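Ferredoxin NADP reductase (PDB 3JQQ) catalyses FAD-dependent electron exchange between ferredoxin and NADP(H), and may serve the terminal step of isoprenoid precursor synthesis in the apicoplast. Local coordinates at residues 176-181 against 287-292. The protein carries 1 engineered substitution. Sequence-based numbering, arbitrary orientation.
Sequences IATGTG and KSIRYK. With A2P (adenosine-2'-5'-diphosphate), chain H; A2P (adenosine-2'-5'-diphosphate), chain J.
With CG1 anti to its carbonyl carbon (chi1 -63°) and the chain extended beyond it (chi2 164°), Ile289 places CD1 against CG2 of Thr178, which likewise stands anti to its own carbonyl carbon. The two methyls meet tip to tip in the NADP(H)-binding domain, where the C-terminal end of strand 173-178, in the parallel five-stranded sheet, faces the N-terminal part of helix 289-298. At 3.5 Å, Thr178 CG2 and Ile289 CD1 lie closer than ordinary van der Waals contact. The other branch of Ile289 runs alongside Ile176 in the opposite sense, CG2 to CG2 at 3.9 Å. No hydrogen bond spans the segments, and all three touching residues are buried; Val259 and Gln260 of helix 259-265 also pack on Ile289. Thr178 OG1 instead bonds the backbone N of the engineered Lys286, tying the strand end to the chain leading from strand 280-285 into helix 289-298.

Thr178 and Gly179 belong to the pocket for A2P, the 2'-phosphorylated AMP portion of NADP(H): Ile289 CG1 lies 4.1 Å from C2 of the chain J A2P adenine, while Thr178 CB approaches its ribose O4' at 3.7 Å. Gly179 N lies 3.6 Å from C5' of that same A2P.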
ATOM      1  N   ILE B 176       0.650  -2.441  18.098  1.00 26.02           N
ATOM      2  CA  ILE B 176      -0.333  -2.864  17.105  1.00 25.02           C
ATOM      3  C   ILE B 176       0.338  -3.002  15.739  1.00 24.38           C
ATOM      4  O   ILE B 176       1.005  -2.080  15.275  1.00 24.18           O
ATOM      5  CB  ILE B 176      -1.520  -1.880  17.041  1.00 25.00           C
ATOM      6  CG1 ILE B 176      -2.264  -1.869  18.380  1.00 24.68           C
ATOM      7  CG2 ILE B 176      -2.462  -2.248  15.909  1.00 24.79           C
ATOM      8  CD1 ILE B 176      -3.260  -0.737  18.525  1.00 24.18           C
ATOM      9  N   ALA B 177       0.174  -4.160  15.105  1.00 23.75           N
ATOM     10  CA  ALA B 177       0.893  -4.442  13.864  1.00 23.17           C
ATOM     11  C   ALA B 177       0.082  -5.203  12.817  1.00 22.74           C
ATOM     12  O   ALA B 177      -0.879  -5.905  13.138  1.00 22.66           O
ATOM     13  CB  ALA B 177       2.189  -5.195  14.168  1.00 23.13           C
ATOM     14  N   THR B 178       0.484  -5.041  11.560  1.00 22.25           N
ATOM     15  CA  THR B 178       0.019  -5.887  10.470  1.00 21.93           C
ATOM     16  C   THR B 178       1.214  -6.274   9.606  1.00 21.67           C
ATOM     17  O   THR B 178       2.097  -5.456   9.353  1.00 21.65           O
ATOM     18  CB  THR B 178      -1.032  -5.181   9.579  1.00 21.97           C
ATOM     19  OG1 THR B 178      -0.452  -4.019   8.971  1.00 22.02           O
ATOM     20  CG2 THR B 178      -2.246  -4.772  10.402  1.00 21.94           C
ATOM     21  N   GLY B 179       1.247  -7.527   9.162  1.00 21.31           N
ATOM     22  CA  GLY B 179       2.308  -7.989   8.270  1.00 20.87           C
ATOM     23  C   GLY B 179       3.707  -7.673   8.768  1.00 20.48           C
ATOM     24  O   GLY B 179       4.065  -8.018   9.892  1.00 20.40           O
ATOM     25  N   THR B 180       4.504  -7.021   7.926  1.00 20.19           N
ATOM     26  CA  THR B 180       5.884  -6.696   8.279  1.00 19.90           C
ATOM     27  C   THR B 180       5.955  -5.592   9.325  1.00 19.70           C
ATOM     28  O   THR B 180       7.037  -5.216   9.775  1.00 19.77           O
ATOM     29  CB  THR B 180       6.709  -6.285   7.046  1.00 19.99           C
ATOM     30  OG1 THR B 180       6.084  -5.171   6.395  1.00 20.24           O
ATOM     31  CG2 THR B 180       6.821  -7.446   6.067  1.00 19.65           C
ATOM     32  N   GLY B 181       4.793  -5.082   9.717  1.00 19.57           N
ATOM     33  CA  GLY B 181       4.709  -4.076  10.763  1.00 19.31           C
ATOM     34  C   GLY B 181       5.091  -4.584  12.143  1.00 19.32           C
ATOM     35  O   GLY B 181       5.142  -3.810  13.099  1.00 19.19           O
ATOM     36  N   LYS B 287      -2.550   2.082   7.042  1.00 29.10           N
ATOM     37  CA  LYS B 287      -3.030   3.399   7.457  1.00 29.94           C
ATOM     38  C   LYS B 287      -4.388   3.378   8.167  1.00 30.47           C
ATOM     39  O   LYS B 287      -4.626   4.169   9.080  1.00 30.41           O
ATOM     40  CB  LYS B 287      -3.087   4.347   6.257  1.00 30.01           C
ATOM     41  CG  LYS B 287      -4.007   3.881   5.140  1.00 30.60           C
ATOM     42  CD  LYS B 287      -4.025   4.873   3.989  1.00 31.57           C
ATOM     43  CE  LYS B 287      -2.637   5.061   3.399  1.00 31.88           C
ATOM     44  NZ  LYS B 287      -2.641   6.033   2.271  1.00 32.09           N
ATOM     45  N   SER B 288      -5.274   2.481   7.745  1.00 31.32           N
ATOM     46  CA  SER B 288      -6.632   2.438   8.275  1.00 32.37           C
ATOM     47  C   SER B 288      -6.688   2.153   9.776  1.00 33.23           C
ATOM     48  O   SER B 288      -7.489   2.759  10.486  1.00 33.27           O
ATOM     49  CB  SER B 288      -7.467   1.404   7.516  1.00 32.22           C
ATOM     50  OG  SER B 288      -7.541   1.720   6.137  1.00 32.51           O
ATOM     51  N   ILE B 289      -5.851   1.244  10.269  1.00 34.50           N
ATOM     52  CA  ILE B 289      -5.858   0.960  11.701  1.00 35.75           C
ATOM     53  C   ILE B 289      -6.092   2.221  12.533  1.00 37.03           C
ATOM     54  O   ILE B 289      -6.884   2.221  13.477  1.00 37.05           O
ATOM     55  CB  ILE B 289      -4.524   0.325  12.141  1.00 35.53           C
ATOM     56  CG1 ILE B 289      -4.320  -1.015  11.442  1.00 35.09           C
ATOM     57  CG2 ILE B 289      -4.478   0.167  13.653  1.00 35.39           C
ATOM     58  CD1 ILE B 289      -2.895  -1.518  11.498  1.00 34.10           C
ATOM     59  N   ARG B 290      -5.399   3.291  12.161  1.00 38.71           N
ATOM     60  CA  ARG B 290      -5.350   4.527  12.944  1.00 40.47           C
ATOM     61  C   ARG B 290      -6.682   5.031  13.501  1.00 41.37           C
ATOM     62  O   ARG B 290      -6.823   5.227  14.708  1.00 41.45           O
ATOM     63  CB  ARG B 290      -4.693   5.641  12.123  1.00 40.58           C
ATOM     64  CG  ARG B 290      -4.415   6.912  12.910  1.00 41.73           C
ATOM     65  CD  ARG B 290      -4.189   8.096  11.983  1.00 43.73           C
ATOM     66  NE  ARG B 290      -3.572   9.224  12.674  1.00 45.33           N
ATOM     67  CZ  ARG B 290      -3.577  10.474  12.219  1.00 46.24           C
ATOM     68  NH1 ARG B 290      -4.178  10.764  11.072  1.00 46.58           N
ATOM     69  NH2 ARG B 290      -2.986  11.436  12.916  1.00 46.67           N
ATOM     70  N   TYR B 291      -7.654   5.254  12.624  1.00 42.62           N
ATOM     71  CA  TYR B 291      -8.851   5.997  13.012  1.00 43.92           C
ATOM     72  C   TYR B 291      -9.792   5.242  13.951  1.00 44.58           C
ATOM     73  O   TYR B 291     -10.348   5.828  14.880  1.00 44.60           O
ATOM     74  CB  TYR B 291      -9.586   6.522  11.774  1.00 44.06           C
ATOM     75  CG  TYR B 291      -8.757   7.518  10.992  1.00 44.84           C
ATOM     76  CD1 TYR B 291      -7.958   7.106   9.933  1.00 45.63           C
ATOM     77  CD2 TYR B 291      -8.753   8.866  11.330  1.00 45.69           C
ATOM     78  CE1 TYR B 291      -7.189   8.011   9.221  1.00 46.27           C
ATOM     79  CE2 TYR B 291      -7.988   9.779  10.624  1.00 46.34           C
ATOM     80  CZ  TYR B 291      -7.208   9.346   9.571  1.00 46.59           C
ATOM     81  OH  TYR B 291      -6.444  10.248   8.863  1.00 46.86           O
ATOM     82  N   LYS B 292      -9.952   3.944  13.720  1.00 45.50           N
ATOM     83  CA  LYS B 292     -10.799   3.125  14.578  1.00 46.44           C
ATOM     84  C   LYS B 292     -10.246   3.083  16.001  1.00 47.24           C
ATOM     85  O   LYS B 292     -10.992   3.226  16.970  1.00 47.31           O
ATOM     86  CB  LYS B 292     -10.926   1.711  14.006  1.00 46.36           C
ATOM     87  CG  LYS B 292     -12.243   1.024  14.327  1.00 46.25           C
ATOM     88  CD  LYS B 292     -12.576  -0.024  13.279  1.00 46.01           C
ATOM     89  CE  LYS B 292     -14.060  -0.352  13.271  1.00 45.89           C
ATOM     90  NZ  LYS B 292     -14.432  -1.217  12.115  1.00 45.49           N
TER
HETATM   91  P1  A2P H 416     -10.284   2.910   5.174  1.00 19.04           P
HETATM   92  O1P A2P H 416     -10.434   1.813   6.196  1.00 19.90           O
HETATM   93  O2P A2P H 416      -8.853   3.202   4.790  1.00 19.79           O
HETATM   94  O3P A2P H 416     -11.107   4.143   5.457  1.00 19.56           O
HETATM   95  P2  A2P H 416      -7.043   4.715   0.129  1.00 23.47           P
HETATM   96  O4P A2P H 416      -6.010   4.324   1.154  1.00 23.68           O
HETATM   97  O5P A2P H 416      -7.542   6.134   0.263  1.00 23.31           O
HETATM   98  O6P A2P H 416      -6.703   4.320  -1.288  1.00 23.97           O
HETATM   99  O5' A2P H 416      -8.326   3.810   0.495  1.00 21.71           O
HETATM  100  C5' A2P H 416      -9.487   3.861  -0.331  1.00 20.54           C
HETATM  101  C4' A2P H 416     -10.601   3.015   0.273  1.00 19.69           C
HETATM  102  O4' A2P H 416     -10.182   1.646   0.382  1.00 19.32           O
HETATM  103  C3' A2P H 416     -10.946   3.484   1.683  1.00 19.20           C
HETATM  104  O3' A2P H 416     -12.363   3.426   1.862  1.00 19.17           O
HETATM  105  C2' A2P H 416     -10.294   2.450   2.573  1.00 18.79           C
HETATM  106  O2' A2P H 416     -10.944   2.304   3.834  1.00 19.06           O
HETATM  107  C1' A2P H 416     -10.505   1.222   1.711  1.00 18.76           C
HETATM  108  N9  A2P H 416      -9.760   0.050   2.234  1.00 18.60           N
HETATM  109  C8  A2P H 416      -8.853   0.054   3.234  1.00 18.24           C
HETATM  110  N7  A2P H 416      -8.392  -1.199   3.476  1.00 17.92           N
HETATM  111  C5  A2P H 416      -9.024  -2.023   2.621  1.00 18.57           C
HETATM  112  C6  A2P H 416      -9.014  -3.476   2.333  1.00 18.64           C
HETATM  113  N6  A2P H 416      -8.211  -4.317   3.028  1.00 18.58           N
HETATM  114  N1  A2P H 416      -9.831  -3.936   1.357  1.00 19.23           N
HETATM  115  C2  A2P H 416     -10.637  -3.112   0.658  1.00 18.43           C
HETATM  116  N3  A2P H 416     -10.694  -1.793   0.865  1.00 18.42           N
HETATM  117  C4  A2P H 416      -9.929  -1.201   1.812  1.00 18.38           C
HETATM  118  P1  A2P J 416      -6.040  -9.300   3.850  1.00 20.52           P
HETATM  119  O1P A2P J 416      -7.504  -8.939   3.796  1.00 20.75           O
HETATM  120  O2P A2P J 416      -5.171  -8.478   2.928  1.00 20.83           O
HETATM  121  O3P A2P J 416      -5.768 -10.785   3.812  1.00 20.93           O
HETATM  122  P2  A2P J 416      -0.032  -7.509   4.090  1.00 24.29           P
HETATM  123  O4P A2P J 416       1.026  -6.835   4.929  1.00 24.71           O
HETATM  124  O5P A2P J 416      -0.525  -6.687   2.921  1.00 24.42           O
HETATM  125  O6P A2P J 416       0.268  -8.953   3.767  1.00 24.38           O
HETATM  126  O5' A2P J 416      -1.308  -7.589   5.069  1.00 23.46           O
HETATM  127  C5' A2P J 416      -1.130  -7.877   6.454  1.00 21.96           C
HETATM  128  C4' A2P J 416      -2.486  -8.147   7.092  1.00 21.13           C
HETATM  129  O4' A2P J 416      -3.223  -6.924   7.202  1.00 20.79           O
HETATM  130  C3' A2P J 416      -3.325  -9.089   6.241  1.00 20.57           C
HETATM  131  O3' A2P J 416      -3.985 -10.015   7.110  1.00 20.74           O
HETATM  132  C2' A2P J 416      -4.358  -8.197   5.586  1.00 20.30           C
HETATM  133  O2' A2P J 416      -5.586  -8.875   5.336  1.00 20.19           O
HETATM  134  C1' A2P J 416      -4.536  -7.170   6.691  1.00 20.25           C
HETATM  135  N9  A2P J 416      -5.274  -5.968   6.227  1.00 19.64           N
HETATM  136  C8  A2P J 416      -5.643  -5.690   4.961  1.00 19.42           C
HETATM  137  N7  A2P J 416      -6.327  -4.518   4.900  1.00 18.87           N
HETATM  138  C5  A2P J 416      -6.409  -4.035   6.156  1.00 19.12           C
HETATM  139  C6  A2P J 416      -6.994  -2.841   6.812  1.00 19.09           C
HETATM  140  N6  A2P J 416      -7.648  -1.899   6.095  1.00 18.95           N
HETATM  141  N1  A2P J 416      -6.854  -2.720   8.152  1.00 19.26           N
HETATM  142  C2  A2P J 416      -6.205  -3.644   8.883  1.00 18.98           C
HETATM  143  N3  A2P J 416      -5.651  -4.749   8.354  1.00 19.43           N
HETATM  144  C4  A2P J 416      -5.719  -4.997   7.024  1.00 19.21           C